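Local atomic coordinates of GXWXG domain-containing protein (Thermomonospora curvata, PDB entry 4MVE), a protein that is of unknown function but carries GXWXG and DUF4334 family regions and folds around a large antiparallel beta-sheet. Residues L93-L103 against A110-H121. Sequence-based numbering, arbitrary orientation.
Sequences LGLARLREVAL and AMIYDKQPIIDH
Arg97 and Ile112 form a hydrogen-bonded antiparallel pair, with Ile112 N to Arg97 O at 2.8 Å and Arg97 N to Ile112 O at 3.1 Å. Arg99 and Ala110 repeat the pattern. Asp114 N extends the ladder past the strand end to Leu95 O.

The charged contact lies on the face of the sheet that carries Arg97 and Ile112. Arg97 NH1 makes a salt bridge to Asp114 OD1 at 2.9 Å, but the hydrogen bond is bent (127°) and weak. The guanidinium and carboxylate planes are turned 60° apart. Arg97 CG sits between the backbone N and the carbonyl carbon (chi1 67°), which carries the chain over Ile112. There CG2 of Ile112 packs 3.6 Å from Arg97 NH2. Tyr113 O lies at the guanidinium edge, weakly bonded to NH1, and a water joins it to NH2. With an alanine at Arg97, Asp114 would probably lose its charged mate and Ile112 the guanidinium that covers it.

In the turn, Gln116 NE2 gives a straight bond to Leu93 O, which lies in the Gln116 amide plane. A second water links Leu93 O, Leu95 O and Lys115 N.

Apolar pairs form on both faces. On the Arg97 face, Val101 CG2 meets Ala110 CB at 3.6 Å and also touches Ile112 CD1. On the other, Ala96 CB touches CG of Met111, which is present as selenomethionine; Met111 also packs on Val75 and Phe69.

At the far end, Leu103 CB lies over one face of the His121 ring, a CH-pi contact 3.7 Å from the centroid. Ile119 CG2 covers the opposite face, and Asp135 takes the NE2 bond. ND1 is buried without a partner.

The arrangement is a twisted beta hairpin, strands 96-103 and 106-113, continued as an antiparallel meander by strand 118-124 within the DUF4334 region.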
ATOM      1  N   LEU A  93      -6.699 -12.419   8.674  1.00 32.60           N
ATOM      2  CA  LEU A  93      -5.338 -12.023   9.091  1.00 32.75           C
ATOM      3  C   LEU A  93      -5.398 -10.912  10.152  1.00 35.62           C
ATOM      4  O   LEU A  93      -4.359 -10.405  10.588  1.00 34.39           O
ATOM      5  CB  LEU A  93      -4.491 -11.555   7.882  1.00 31.40           C
ATOM      6  CG  LEU A  93      -3.929 -12.677   7.008  1.00 35.70           C
ATOM      7  CD1 LEU A  93      -4.897 -13.039   5.923  1.00 34.19           C
ATOM      8  CD2 LEU A  93      -2.669 -12.222   6.311  1.00 39.36           C
ATOM      9  N   GLY A  94      -6.611 -10.511  10.505  1.00 31.86           N
ATOM     10  CA  GLY A  94      -6.837  -9.452  11.480  1.00 32.27           C
ATOM     11  C   GLY A  94      -7.015  -8.117  10.777  1.00 36.48           C
ATOM     12  O   GLY A  94      -6.859  -8.011   9.548  1.00 34.80           O
ATOM     13  N   LEU A  95      -7.334  -7.084  11.562  1.00 32.08           N
ATOM     14  CA  LEU A  95      -7.565  -5.764  11.023  1.00 31.22           C
ATOM     15  C   LEU A  95      -6.297  -4.913  11.176  1.00 32.91           C
ATOM     16  O   LEU A  95      -5.192  -5.476  11.223  1.00 30.70           O
ATOM     17  CB  LEU A  95      -8.840  -5.113  11.639  1.00 32.05           C
ATOM     18  CG  LEU A  95     -10.157  -5.799  11.200  1.00 38.38           C
ATOM     19  CD1 LEU A  95     -11.325  -5.329  12.015  1.00 41.01           C
ATOM     20  CD2 LEU A  95     -10.457  -5.563   9.715  1.00 40.29           C
ATOM     21  N   ALA A  96      -6.428  -3.571  11.130  1.00 27.12           N
ATOM     22  CA  ALA A  96      -5.258  -2.721  11.166  1.00 26.48           C
ATOM     23  C   ALA A  96      -5.608  -1.315  11.657  1.00 32.03           C
ATOM     24  O   ALA A  96      -6.754  -1.034  12.003  1.00 32.79           O
ATOM     25  CB  ALA A  96      -4.620  -2.662   9.781  1.00 26.30           C
ATOM     26  N   ARG A  97      -4.593  -0.470  11.771  1.00 28.90           N
ATOM     27  CA  ARG A  97      -4.739   0.905  12.219  1.00 29.87           C
ATOM     28  C   ARG A  97      -3.604   1.752  11.636  1.00 32.51           C
ATOM     29  O   ARG A  97      -2.673   1.213  11.016  1.00 31.71           O
ATOM     30  CB  ARG A  97      -4.821   0.991  13.757  1.00 31.61           C
ATOM     31  CG  ARG A  97      -3.557   0.605  14.463  1.00 37.51           C
ATOM     32  CD  ARG A  97      -3.806  -0.027  15.841  1.00 35.09           C
ATOM     33  NE  ARG A  97      -2.515  -0.439  16.409  1.00 37.31           N
ATOM     34  CZ  ARG A  97      -1.750  -1.429  15.940  1.00 46.54           C
ATOM     35  NH1 ARG A  97      -2.161  -2.174  14.911  1.00 26.57           N
ATOM     36  NH2 ARG A  97      -0.584  -1.700  16.509  1.00 29.05           N
ATOM     37  N   LEU A  98      -3.728   3.066  11.770  1.00 28.46           N
ATOM     38  CA  LEU A  98      -2.747   4.016  11.238  1.00 28.82           C
ATOM     39  C   LEU A  98      -2.009   4.735  12.336  1.00 34.47           C
ATOM     40  O   LEU A  98      -2.615   5.166  13.329  1.00 32.67           O
ATOM     41  CB  LEU A  98      -3.437   5.073  10.374  1.00 29.19           C
ATOM     42  CG  LEU A  98      -3.996   4.619   9.004  1.00 33.70           C
ATOM     43  CD1 LEU A  98      -5.046   5.609   8.509  1.00 34.46           C
ATOM     44  CD2 LEU A  98      -2.881   4.493   7.963  1.00 34.04           C
ATOM     45  N   ARG A  99      -0.696   4.857  12.156  1.00 29.13           N
ATOM     46  CA  ARG A  99       0.184   5.610  13.068  1.00 29.26           C
ATOM     47  C   ARG A  99       1.235   6.333  12.231  1.00 34.27           C
ATOM     48  O   ARG A  99       1.369   6.038  11.027  1.00 35.51           O
ATOM     49  CB  ARG A  99       0.860   4.682  14.089  1.00 23.21           C
ATOM     50  CG  ARG A  99      -0.093   3.934  15.054  1.00 26.49           C
ATOM     51  CD  ARG A  99      -0.819   4.944  15.969  1.00 30.91           C
ATOM     52  NE  ARG A  99      -1.579   4.319  17.046  1.00 27.18           N
ATOM     53  CZ  ARG A  99      -2.871   3.999  16.987  1.00 44.45           C
ATOM     54  NH1 ARG A  99      -3.547   4.140  15.854  1.00 28.24           N
ATOM     55  NH2 ARG A  99      -3.480   3.482  18.043  1.00 36.03           N
ATOM     56  N   GLU A 100       1.957   7.283  12.834  1.00 28.43           N
ATOM     57  CA  GLU A 100       3.068   7.940  12.147  1.00 28.43           C
ATOM     58  C   GLU A 100       4.320   7.192  12.550  1.00 31.00           C
ATOM     59  O   GLU A 100       4.601   7.103  13.742  1.00 30.11           O
ATOM     60  CB  GLU A 100       3.159   9.425  12.496  1.00 30.79           C
ATOM     61  CG  GLU A 100       2.000  10.234  11.936  1.00 46.58           C
ATOM     62  CD  GLU A 100       2.093  11.692  12.332  1.00 81.00           C
ATOM     63  OE1 GLU A 100       1.796  12.007  13.509  1.00 78.02           O
ATOM     64  OE2 GLU A 100       2.487  12.515  11.473  1.00 83.12           O
ATOM     65  N   VAL A 101       5.007   6.579  11.569  1.00 26.30           N
ATOM     66  CA  VAL A 101       6.191   5.726  11.765  1.00 25.36           C
ATOM     67  C   VAL A 101       7.327   6.185  10.837  1.00 31.42           C
ATOM     68  O   VAL A 101       7.036   6.622   9.736  1.00 28.36           O
ATOM     69  CB  VAL A 101       5.840   4.228  11.497  1.00 27.00           C
ATOM     70  CG1 VAL A 101       6.988   3.290  11.931  1.00 26.93           C
ATOM     71  CG2 VAL A 101       4.518   3.809  12.187  1.00 25.31           C
ATOM     72  N   ALA A 102       8.609   6.129  11.307  1.00 30.00           N
ATOM     73  CA  ALA A 102       9.767   6.486  10.476  1.00 30.84           C
ATOM     74  C   ALA A 102      10.218   5.304   9.623  1.00 35.69           C
ATOM     75  O   ALA A 102      10.192   4.157  10.070  1.00 33.37           O
ATOM     76  CB  ALA A 102      10.938   6.948  11.332  1.00 31.58           C
ATOM     77  N   LEU A 103      10.682   5.612   8.411  1.00 33.27           N
ATOM     78  CA  LEU A 103      11.313   4.680   7.506  1.00 32.92           C
ATOM     79  C   LEU A 103      12.388   5.448   6.794  1.00 41.34           C
ATOM     80  O   LEU A 103      12.073   6.409   6.083  1.00 43.36           O
ATOM     81  CB  LEU A 103      10.343   4.011   6.522  1.00 31.71           C
ATOM     82  CG  LEU A 103      11.055   3.138   5.426  1.00 34.54           C
ATOM     83  CD1 LEU A 103      11.533   1.789   6.004  1.00 32.55           C
ATOM     84  CD2 LEU A 103      10.162   2.919   4.226  1.00 30.12           C
ATOM     85  N   ALA A 110       1.596   5.358   8.309  1.00 27.21           N
ATOM     86  CA  ALA A 110       1.884   3.964   8.072  1.00 25.70           C
ATOM     87  C   ALA A 110       0.730   3.105   8.532  1.00 28.13           C
ATOM     88  O   ALA A 110       0.155   3.405   9.563  1.00 26.06           O
ATOM     89  CB  ALA A 110       3.163   3.573   8.813  1.00 25.54           C
HETATM   90  N   MSE A 111       0.357   2.054   7.766  1.00 24.83           N
HETATM   91  CA  MSE A 111      -0.661   1.130   8.275  1.00 24.44           C
HETATM   92  C   MSE A 111       0.016   0.022   9.071  1.00 30.00           C
HETATM   93  O   MSE A 111       0.970  -0.568   8.600  1.00 29.42           O
HETATM   94  CB  MSE A 111      -1.488   0.544   7.141  1.00 26.10           C
HETATM   95  CG  MSE A 111      -2.794  -0.050   7.605  1.00 30.55           C
HETATM   96 SE   MSE A 111      -3.456  -1.257   6.207  0.91 35.09          SE
HETATM   97  CE  MSE A 111      -2.136  -2.649   6.341  1.00 32.09           C
ATOM     98  N   ILE A 112      -0.444  -0.253  10.287  1.00 28.55           N
ATOM     99  CA  ILE A 112       0.152  -1.335  11.096  1.00 26.36           C
ATOM    100  C   ILE A 112      -0.887  -2.455  11.242  1.00 28.61           C
ATOM    101  O   ILE A 112      -1.963  -2.177  11.728  1.00 27.88           O
ATOM    102  CB  ILE A 112       0.591  -0.792  12.488  1.00 28.27           C
ATOM    103  CG1 ILE A 112       1.558   0.418  12.343  1.00 26.74           C
ATOM    104  CG2 ILE A 112       1.159  -1.938  13.402  1.00 27.90           C
ATOM    105  CD1 ILE A 112       2.130   1.009  13.605  1.00 34.32           C
ATOM    106  N   TYR A 113      -0.564  -3.708  10.893  1.00 25.81           N
ATOM    107  CA  TYR A 113      -1.535  -4.799  11.120  1.00 25.12           C
ATOM    108  C   TYR A 113      -1.681  -5.017  12.607  1.00 25.86           C
ATOM    109  O   TYR A 113      -0.684  -4.906  13.355  1.00 24.33           O
ATOM    110  CB  TYR A 113      -1.092  -6.106  10.447  1.00 25.89           C
ATOM    111  CG  TYR A 113      -1.370  -6.171   8.956  1.00 26.33           C
ATOM    112  CD1 TYR A 113      -0.591  -5.461   8.048  1.00 26.12           C
ATOM    113  CD2 TYR A 113      -2.399  -6.962   8.454  1.00 29.44           C
ATOM    114  CE1 TYR A 113      -0.818  -5.554   6.660  1.00 27.99           C
ATOM    115  CE2 TYR A 113      -2.641  -7.058   7.080  1.00 30.64           C
ATOM    116  CZ  TYR A 113      -1.865  -6.334   6.186  1.00 35.28           C
ATOM    117  OH  TYR A 113      -2.116  -6.479   4.831  1.00 29.90           O
ATOM    118  N   ASP A 114      -2.898  -5.327  13.038  1.00 20.23           N
ATOM    119  CA  ASP A 114      -3.159  -5.615  14.445  1.00 21.63           C
ATOM    120  C   ASP A 114      -2.540  -6.918  14.877  1.00 30.52           C
ATOM    121  O   ASP A 114      -2.144  -7.045  16.041  1.00 31.28           O
ATOM    122  CB  ASP A 114      -4.683  -5.711  14.708  1.00 23.13           C
ATOM    123  CG  ASP A 114      -5.411  -4.400  14.536  1.00 35.22           C
ATOM    124  OD1 ASP A 114      -4.727  -3.351  14.356  1.00 34.19           O
ATOM    125  OD2 ASP A 114      -6.657  -4.401  14.635  1.00 42.15           O
ATOM    126  N   LYS A 115      -2.550  -7.935  13.973  1.00 28.60           N
ATOM    127  CA  LYS A 115      -2.186  -9.293  14.385  1.00 29.39           C
ATOM    128  C   LYS A 115      -1.044  -9.884  13.584  1.00 30.69           C
ATOM    129  O   LYS A 115      -0.808 -11.083  13.680  1.00 30.48           O
ATOM    130  CB  LYS A 115      -3.435 -10.203  14.275  1.00 33.79           C
ATOM    131  CG  LYS A 115      -4.596  -9.784  15.166  1.00 38.31           C
ATOM    132  CD  LYS A 115      -4.720 -10.691  16.366  1.00 55.16           C
ATOM    133  CE  LYS A 115      -4.898  -9.947  17.672  1.00 69.67           C
ATOM    134  NZ  LYS A 115      -4.663 -10.840  18.844  1.00 75.37           N
ATOM    135  N   GLN A 116      -0.331  -9.058  12.814  1.00 26.79           N
ATOM    136  CA  GLN A 116       0.765  -9.488  11.930  1.00 27.12           C
ATOM    137  C   GLN A 116       1.899  -8.502  12.023  1.00 28.92           C
ATOM    138  O   GLN A 116       1.621  -7.308  12.101  1.00 26.99           O
ATOM    139  CB  GLN A 116       0.280  -9.575  10.450  1.00 27.92           C
ATOM    140  CG  GLN A 116      -1.019 -10.363  10.217  1.00 26.57           C
ATOM    141  CD  GLN A 116      -0.940 -11.809  10.639  1.00 35.61           C
ATOM    142  OE1 GLN A 116       0.133 -12.410  10.715  1.00 30.39           O
ATOM    143  NE2 GLN A 116      -2.080 -12.380  10.976  1.00 25.83           N
ATOM    144  N   PRO A 117       3.177  -8.950  12.004  1.00 26.38           N
ATOM    145  CA  PRO A 117       4.287  -7.982  12.162  1.00 25.50           C
ATOM    146  C   PRO A 117       4.567  -7.296  10.821  1.00 29.17           C
ATOM    147  O   PRO A 117       5.623  -7.494  10.240  1.00 28.59           O
ATOM    148  CB  PRO A 117       5.448  -8.874  12.637  1.00 26.93           C
ATOM    149  CG  PRO A 117       5.159 -10.225  12.005  1.00 31.94           C
ATOM    150  CD  PRO A 117       3.672 -10.355  11.969  1.00 27.86           C
ATOM    151  N   ILE A 118       3.592  -6.525  10.317  1.00 27.51           N
ATOM    152  CA  ILE A 118       3.669  -5.867   9.008  1.00 26.63           C
ATOM    153  C   ILE A 118       3.282  -4.406   9.124  1.00 30.35           C
ATOM    154  O   ILE A 118       2.205  -4.085   9.652  1.00 28.10           O
ATOM    155  CB  ILE A 118       2.737  -6.588   7.972  1.00 30.16           C
ATOM    156  CG1 ILE A 118       3.076  -8.093   7.824  1.00 33.17           C
ATOM    157  CG2 ILE A 118       2.790  -5.891   6.607  1.00 31.34           C
ATOM    158  CD1 ILE A 118       1.969  -8.983   7.226  1.00 44.21           C
ATOM    159  N   ILE A 119       4.150  -3.521   8.603  1.00 25.89           N
ATOM    160  CA  ILE A 119       3.854  -2.087   8.554  1.00 25.23           C
ATOM    161  C   ILE A 119       3.967  -1.619   7.106  1.00 30.29           C
ATOM    162  O   ILE A 119       4.977  -1.922   6.482  1.00 30.90           O
ATOM    163  CB  ILE A 119       4.811  -1.275   9.466  1.00 27.40           C
ATOM    164  CG1 ILE A 119       4.662  -1.663  10.937  1.00 26.55           C
ATOM    165  CG2 ILE A 119       4.605   0.256   9.272  1.00 26.35           C
ATOM    166  CD1 ILE A 119       5.932  -1.240  11.752  1.00 26.90           C
ATOM    167  N   ASP A 120       2.981  -0.849   6.589  1.00 26.11           N
ATOM    168  CA  ASP A 120       3.018  -0.258   5.238  1.00 24.55           C
ATOM    169  C   ASP A 120       3.221   1.245   5.363  1.00 28.94           C
ATOM    170  O   ASP A 120       2.306   1.943   5.817  1.00 28.36           O
ATOM    171  CB  ASP A 120       1.747  -0.552   4.425  1.00 25.89           C
ATOM    172  CG  ASP A 120       1.348  -2.018   4.335  1.00 38.09           C
ATOM    173  OD1 ASP A 120       2.253  -2.884   4.251  1.00 37.18           O
ATOM    174  OD2 ASP A 120       0.139  -2.292   4.276  1.00 43.92           O
ATOM    175  N   HIS A 121       4.409   1.732   4.969  1.00 25.94           N
ATOM    176  CA  HIS A 121       4.831   3.153   5.032  1.00 26.62           C
ATOM    177  C   HIS A 121       4.382   3.858   3.764  1.00 32.89           C
ATOM    178  O   HIS A 121       4.753   3.435   2.670  1.00 33.22           O
ATOM    179  CB  HIS A 121       6.348   3.256   5.208  1.00 26.68           C
ATOM    180  CG  HIS A 121       6.864   2.499   6.390  1.00 31.03           C
ATOM    181  ND1 HIS A 121       7.132   3.139   7.613  1.00 32.39           N
ATOM    182  CD2 HIS A 121       7.190   1.186   6.503  1.00 33.26           C
ATOM    183  CE1 HIS A 121       7.612   2.200   8.405  1.00 32.53           C
ATOM    184  NE2 HIS A 121       7.691   1.012   7.772  1.00 33.61           N
TER
HETATM  185  O   HOH W   1      -3.832  -7.904  11.538  1.00 36.96           O
HETATM  186  O   HOH W   2      -7.781  -7.620  14.256  1.00 36.93           O
HETATM  187  O   HOH W   3       0.781  -4.181  16.104  1.00 34.21           O